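Membrane lipoprotein family protein (Aeropyrum pernix, PDB 4PEV) binds adenosine and probably serves as the solute-binding lipoprotein of an ABC transporter that takes up nucleosides. Local coordinates at residues L56-V61 with I115-F120; Q136-I141 with D150-Y155. One frame throughout, in Å; residues are numbered along the deposited sequence.

Contact 1. Residues L56-V61 with I115-F120; sequences LVLFDV and IVLVGF. With ADN (adenosine), chain F.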
loop_
_atom_site.group_PDB
_atom_site.type_symbol
_atom_site.label_atom_id
_atom_site.label_comp_id
_atom_site.label_asym_id
_atom_site.label_seq_id
_atom_site.Cartn_x
_atom_site.Cartn_y
_atom_site.Cartn_z
ATOM N N LEU C 56 -0.206 0.040 -22.757
ATOM C CA LEU C 56 0.443 1.219 -22.221
ATOM C C LEU C 56 0.177 1.235 -20.734
ATOM O O LEU C 56 -0.976 1.151 -20.304
ATOM C CB LEU C 56 -0.120 2.492 -22.852
ATOM C CG LEU C 56 0.526 3.803 -22.387
ATOM C CD1 LEU C 56 1.998 3.901 -22.786
ATOM C CD2 LEU C 56 -0.252 4.975 -22.944
ATOM N N VAL C 57 1.250 1.321 -19.957
ATOM C CA VAL C 57 1.150 1.480 -18.520
ATOM C C VAL C 57 1.559 2.891 -18.212
ATOM O O VAL C 57 2.674 3.326 -18.536
ATOM C CB VAL C 57 2.055 0.524 -17.750
ATOM C CG1 VAL C 57 1.924 0.786 -16.245
ATOM C CG2 VAL C 57 1.699 -0.921 -18.083
ATOM N N LEU C 58 0.645 3.598 -17.574
ATOM C CA LEU C 58 0.697 5.028 -17.499
ATOM C C LEU C 58 0.695 5.358 -16.016
ATOM O O LEU C 58 -0.319 5.221 -15.337
ATOM C CB LEU C 58 -0.513 5.585 -18.257
ATOM C CG LEU C 58 -0.571 6.996 -18.852
ATOM C CD1 LEU C 58 0.781 7.570 -19.248
ATOM C CD2 LEU C 58 -1.520 7.010 -20.036
ATOM N N PHE C 59 1.864 5.727 -15.508
ATOM C CA PHE C 59 2.021 6.028 -14.109
ATOM C C PHE C 59 1.481 7.399 -13.763
ATOM O O PHE C 59 1.254 8.268 -14.609
ATOM C CB PHE C 59 3.488 5.912 -13.672
ATOM C CG PHE C 59 4.046 4.514 -13.783
ATOM C CD1 PHE C 59 3.540 3.478 -12.990
ATOM C CD2 PHE C 59 5.065 4.225 -14.690
ATOM C CE1 PHE C 59 4.045 2.179 -13.103
ATOM C CE2 PHE C 59 5.581 2.940 -14.800
ATOM C CZ PHE C 59 5.071 1.913 -14.008
ATOM N N ASP C 60 1.282 7.565 -12.470
ATOM C CA ASP C 60 0.671 8.739 -11.911
ATOM C C ASP C 60 1.756 9.772 -11.750
ATOM O O ASP C 60 1.858 10.711 -12.515
ATOM C CB ASP C 60 0.089 8.376 -10.529
ATOM C CG ASP C 60 -1.218 8.983 -10.295
ATOM O OD1 ASP C 60 -1.671 9.695 -11.206
ATOM O OD2 ASP C 60 -1.800 8.737 -9.226
ATOM N N VAL C 61 2.602 9.542 -10.759
ATOM C CA VAL C 61 3.497 10.551 -10.255
ATOM C C VAL C 61 4.918 10.080 -10.510
ATOM O O VAL C 61 5.670 10.713 -11.255
ATOM C CB VAL C 61 3.271 10.745 -8.739
ATOM C CG1 VAL C 61 4.293 11.708 -8.154
ATOM C CG2 VAL C 61 1.846 11.215 -8.471
ATOM N N ILE C 115 -5.086 0.568 -22.132
ATOM C CA ILE C 115 -4.327 1.585 -21.441
ATOM C C ILE C 115 -4.537 1.328 -19.956
ATOM O O ILE C 115 -5.674 1.316 -19.480
ATOM C CB ILE C 115 -4.750 3.005 -21.855
ATOM C CG1 ILE C 115 -4.435 3.228 -23.342
ATOM C CG2 ILE C 115 -4.025 4.058 -21.013
ATOM C CD1 ILE C 115 -4.897 4.567 -23.875
ATOM N N VAL C 116 -3.435 1.093 -19.245
ATOM C CA VAL C 116 -3.469 0.807 -17.822
ATOM C C VAL C 116 -3.074 2.053 -17.055
ATOM O O VAL C 116 -2.004 2.611 -17.277
ATOM C CB VAL C 116 -2.521 -0.340 -17.453
ATOM C CG1 VAL C 116 -2.513 -0.561 -15.948
ATOM C CG2 VAL C 116 -2.938 -1.612 -18.168
ATOM N N LEU C 117 -3.934 2.474 -16.138
ATOM C CA LEU C 117 -3.746 3.740 -15.446
ATOM C C LEU C 117 -3.483 3.497 -13.967
ATOM O O LEU C 117 -4.373 3.083 -13.219
ATOM C CB LEU C 117 -4.974 4.630 -15.662
ATOM C CG LEU C 117 -5.256 4.957 -17.136
ATOM C CD1 LEU C 117 -6.609 5.618 -17.278
ATOM C CD2 LEU C 117 -4.167 5.837 -17.732
ATOM N N VAL C 118 -2.248 3.771 -13.558
ATOM C CA VAL C 118 -1.758 3.375 -12.234
ATOM C C VAL C 118 -1.810 4.539 -11.247
ATOM O O VAL C 118 -0.845 5.299 -11.107
ATOM C CB VAL C 118 -0.312 2.804 -12.311
ATOM C CG1 VAL C 118 0.229 2.446 -10.932
ATOM C CG2 VAL C 118 -0.270 1.577 -13.200
ATOM N N GLY C 119 -2.932 4.650 -10.550
ATOM C CA GLY C 119 -3.049 5.586 -9.455
ATOM C C GLY C 119 -4.347 6.359 -9.486
ATOM O O GLY C 119 -4.902 6.641 -10.551
ATOM N N PHE C 120 -4.820 6.697 -8.296
ATOM C CA PHE C 120 -6.025 7.475 -8.122
ATOM C C PHE C 120 -6.074 8.764 -8.937
ATOM O O PHE C 120 -7.143 9.119 -9.423
ATOM C CB PHE C 120 -6.205 7.815 -6.634
ATOM C CG PHE C 120 -7.293 8.802 -6.379
ATOM C CD1 PHE C 120 -8.630 8.398 -6.410
ATOM C CD2 PHE C 120 -6.993 10.141 -6.166
ATOM C CE1 PHE C 120 -9.644 9.315 -6.210
ATOM C CE2 PHE C 120 -8.000 11.062 -5.968
ATOM C CZ PHE C 120 -9.326 10.647 -5.987
HETATM O "O5'" ADN F . 2.567 3.515 -0.748
HETATM C "C5'" ADN F . 1.304 3.556 -0.057
HETATM C "C4'" ADN F . 0.076 3.805 -0.940
HETATM O "O4'" ADN F . 0.098 5.104 -1.535
HETATM C "C3'" ADN F . -0.135 2.860 -2.119
HETATM O "O3'" ADN F . -0.719 1.615 -1.721
HETATM C "C2'" ADN F . -1.028 3.690 -3.036
HETATM O "O2'" ADN F . -2.416 3.631 -2.678
HETATM C "C1'" ADN F . -0.514 5.089 -2.822
HETATM N N9 ADN F . 0.509 5.441 -3.824
HETATM C C8 ADN F . 1.819 5.097 -3.821
HETATM N N7 ADN F . 2.468 5.613 -4.898
HETATM C C5 ADN F . 1.548 6.311 -5.598
HETATM C C6 ADN F . 1.521 7.111 -6.842
HETATM N N6 ADN F . 2.646 7.263 -7.565
HETATM N N1 ADN F . 0.345 7.665 -7.230
HETATM C C2 ADN F . -0.795 7.511 -6.523
HETATM N N3 ADN F . -0.846 6.799 -5.390
HETATM C C4 ADN F . 0.262 6.188 -4.890
#
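Asp60 sets its CB 3.3 Å from Val118 O and holds its carboxylate beside Gly119, OD2 standing 3.4 Å from Gly119 CA. The same OD2 lies 3.1 Å from N1 of the adenosine base, while Val61 CB comes within 3.7 Å of N6. The backbone N of Leu121 donates a hydrogen bond to OD2, so the turn leaving the second strand steadies the oxygen that meets the purine. Asp60 and Val61 follow strand 54-59, and Gly119 follows its parallel neighbour 114-118, in a type I periplasmic-binding-protein lobe, where the C-terminal ends of the strands line the ligand cleft. Behind, a backbone ladder runs from Val116 N to Leu56 O (2.7 Å), from Leu58 N to Val116 O and, straight at 177°, from Val118 N to Leu58 O. On one face Leu58 and Leu117 lie side by side, CD2 to CD2 at 3.7 Å, with Ile115 CG2 against Leu58; helix 99-108 packs here on Leu56, Ile115 and Leu117. On the other, Val57 CG1, swung anti to its N (chi1 178°), reaches Val118 CG2 at 3.8 Å and sits over the rim of one face of the Phe59 ring. Helix 69-84 packs against Phe59 and Val118, bringing adenosine-binding Asn70 to them.

Contact 2. Residues Q136-I141 with D150-Y155; sequences QKYALI and DNVASY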
loop_
_atom_site.group_PDB
_atom_site.type_symbol
_atom_site.label_atom_id
_atom_site.label_comp_id
_atom_site.label_asym_id
_atom_site.label_seq_id
_atom_site.Cartn_x
_atom_site.Cartn_y
_atom_site.Cartn_z
ATOM N N GLN C 136 -11.763 2.437 -27.026
ATOM C CA GLN C 136 -10.495 2.292 -26.320
ATOM C C GLN C 136 -10.785 1.696 -24.959
ATOM O O GLN C 136 -11.570 2.281 -24.211
ATOM C CB GLN C 136 -9.821 3.663 -26.128
ATOM C CG GLN C 136 -8.513 3.649 -25.360
ATOM C CD GLN C 136 -7.502 2.732 -26.006
ATOM O OE1 GLN C 136 -7.157 2.920 -27.162
ATOM N NE2 GLN C 136 -7.042 1.720 -25.274
ATOM N N LYS C 137 -10.136 0.568 -24.639
ATOM C CA LYS C 137 -10.254 -0.060 -23.318
ATOM C C LYS C 137 -9.232 0.491 -22.336
ATOM O O LYS C 137 -8.076 0.696 -22.695
ATOM C CB LYS C 137 -10.050 -1.561 -23.394
ATOM C CG LYS C 137 -10.714 -2.213 -24.578
ATOM C CD LYS C 137 -10.967 -3.688 -24.312
ATOM C CE LYS C 137 -11.100 -4.469 -25.611
ATOM N NZ LYS C 137 -9.803 -4.522 -26.348
ATOM N N TYR C 138 -9.678 0.686 -21.090
ATOM C CA TYR C 138 -8.872 1.246 -20.007
ATOM C C TYR C 138 -8.957 0.372 -18.772
ATOM O O TYR C 138 -10.023 -0.136 -18.459
ATOM C CB TYR C 138 -9.401 2.611 -19.612
ATOM C CG TYR C 138 -9.418 3.642 -20.714
ATOM C CD1 TYR C 138 -8.296 4.399 -20.998
ATOM C CD2 TYR C 138 -10.568 3.884 -21.450
ATOM C CE1 TYR C 138 -8.314 5.347 -21.992
ATOM C CE2 TYR C 138 -10.602 4.842 -22.437
ATOM C CZ TYR C 138 -9.473 5.563 -22.705
ATOM O OH TYR C 138 -9.493 6.510 -23.690
ATOM N N ALA C 139 -7.844 0.214 -18.054
ATOM C CA ALA C 139 -7.890 -0.307 -16.684
ATOM C C ALA C 139 -7.386 0.762 -15.720
ATOM O O ALA C 139 -6.291 1.276 -15.873
ATOM C CB ALA C 139 -7.085 -1.585 -16.548
ATOM N N LEU C 140 -8.225 1.127 -14.758
ATOM C CA LEU C 140 -7.853 2.083 -13.727
ATOM C C LEU C 140 -7.464 1.285 -12.506
ATOM O O LEU C 140 -8.231 0.446 -12.057
ATOM C CB LEU C 140 -9.033 2.998 -13.414
ATOM C CG LEU C 140 -8.801 4.157 -12.439
ATOM C CD1 LEU C 140 -7.512 4.934 -12.718
ATOM C CD2 LEU C 140 -9.994 5.102 -12.454
ATOM N N ILE C 141 -6.261 1.511 -11.987
ATOM C CA ILE C 141 -5.781 0.766 -10.816
ATOM C C ILE C 141 -5.776 1.664 -9.579
ATOM O O ILE C 141 -5.331 2.818 -9.646
ATOM C CB ILE C 141 -4.361 0.201 -11.013
ATOM C CG1 ILE C 141 -4.212 -0.506 -12.372
ATOM C CG2 ILE C 141 -3.997 -0.735 -9.875
ATOM C CD1 ILE C 141 -5.222 -1.601 -12.652
ATOM N N ASP C 150 -18.622 1.124 -20.291
ATOM C CA ASP C 150 -18.284 -0.232 -20.762
ATOM C C ASP C 150 -16.798 -0.387 -21.019
ATOM O O ASP C 150 -16.260 -1.474 -20.890
ATOM C CB ASP C 150 -19.030 -0.584 -22.045
ATOM C CG ASP C 150 -20.492 -0.282 -21.954
ATOM O OD1 ASP C 150 -21.083 -0.544 -20.881
ATOM O OD2 ASP C 150 -21.043 0.241 -22.946
ATOM N N ASN C 151 -16.136 0.702 -21.377
ATOM C CA ASN C 151 -14.731 0.641 -21.743
ATOM C C ASN C 151 -13.774 0.917 -20.570
ATOM O O ASN C 151 -12.583 1.200 -20.786
ATOM C CB ASN C 151 -14.455 1.587 -22.924
ATOM C CG ASN C 151 -14.628 3.054 -22.568
ATOM O OD1 ASN C 151 -15.419 3.411 -21.693
ATOM N ND2 ASN C 151 -13.888 3.916 -23.255
ATOM N N VAL C 152 -14.275 0.828 -19.336
ATOM C CA VAL C 152 -13.424 1.042 -18.170
ATOM C C VAL C 152 -13.619 -0.024 -17.107
ATOM O O VAL C 152 -14.698 -0.134 -16.519
ATOM C CB VAL C 152 -13.661 2.422 -17.540
ATOM C CG1 VAL C 152 -12.813 2.586 -16.289
ATOM C CG2 VAL C 152 -13.320 3.518 -18.535
ATOM N N ALA C 153 -12.557 -0.788 -16.863
ATOM C CA ALA C 153 -12.477 -1.723 -15.742
ATOM C C ALA C 153 -11.710 -1.074 -14.601
ATOM O O ALA C 153 -10.523 -0.807 -14.739
ATOM C CB ALA C 153 -11.772 -2.997 -16.171
ATOM N N SER C 154 -12.392 -0.819 -13.482
ATOM C CA SER C 154 -11.782 -0.256 -12.277
ATOM C C SER C 154 -11.359 -1.362 -11.301
ATOM O O SER C 154 -12.105 -2.322 -11.078
ATOM C CB SER C 154 -12.777 0.664 -11.574
ATOM O OG SER C 154 -13.109 1.806 -12.356
ATOM N N TYR C 155 -10.165 -1.227 -10.721
ATOM C CA TYR C 155 -9.682 -2.131 -9.673
ATOM C C TYR C 155 -9.443 -1.335 -8.387
ATOM O O TYR C 155 -8.515 -0.533 -8.295
ATOM C CB TYR C 155 -8.417 -2.855 -10.123
ATOM C CG TYR C 155 -8.645 -3.866 -11.242
ATOM C CD1 TYR C 155 -8.763 -3.457 -12.565
ATOM C CD2 TYR C 155 -8.729 -5.226 -10.975
ATOM C CE1 TYR C 155 -8.963 -4.374 -13.592
ATOM C CE2 TYR C 155 -8.933 -6.151 -11.985
ATOM C CZ TYR C 155 -9.047 -5.728 -13.301
ATOM O OH TYR C 155 -9.255 -6.653 -14.325
#
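Asn151 ND2 is gripped by two carbonyls: it donates to Gln136 O at 3.0 Å, approaching nearly end-on to that C=O, and to Ala130 O in the last turn of helix 123-132. CG stands between the backbone N and carbonyl carbon (chi1 67°), which turns the amide back across the start of the other strand. There it lies alongside Tyr138 with the ring and amide planes 79° apart, ND2 meeting the ring edge in its plane, 3.5 Å from CE2. A leucine here would probably leave Gln136 O and Ala130 O without their shared donor and let the turn before the strand shift relative to the helix. Gln136 is tied down in its own right, its NE2 giving hydrogen bonds to Lys137 O and Tyr112 O.

From this end a parallel ladder runs forward: Tyr138 N to Asn151 O, Ala153 N to Tyr138 O (3.1 Å), Leu140 N to Ala153 O, and Tyr155 N to Leu140 O (2.9 Å). Tyr138 CD2 rests 4.0 Å from Val152 CG2, and its buried hydroxyl is hydrogen-bonded to Ser107 OG. On the reverse face Ile141 CD1 lies 4.0 Å from Tyr155 CD1, the two side chains pointing the same way.

A short link without helix joins the two strands, which are consecutive in the chain and adjacent in the parallel sheet. Helix 123-132 packs on Tyr138, Leu140 and Val152, helix 301-313, from much later in the chain, covers Ala139, Ile141 and Tyr155, and strands 114-118 and 320-324 flank the pair.

How the contacts relate
Contacts 1 and 2 are successive parts of one parallel sheet, their centres 11 Å apart, because strand 114-118 of contact 1 lies next to strand 137-141 of contact 2. Probable backbone hydrogen bonds join them, Leu117 N to Ala139 O and Leu117 O to Ile141 N, both 2.7 Å. The strands run the same way, so their C-terminal ends face the cleft together. Contact 1 puts Asp60 directly on the adenosine; contact 2 stays behind, the Ile141 side chain about 9 Å from the adenosine between nearest atoms. Yet the residue after it, Asp142, hydrogen-bonds adenosine through OD2, and the ligand is gripped from elsewhere by Gly256, Asp282 and Lys299.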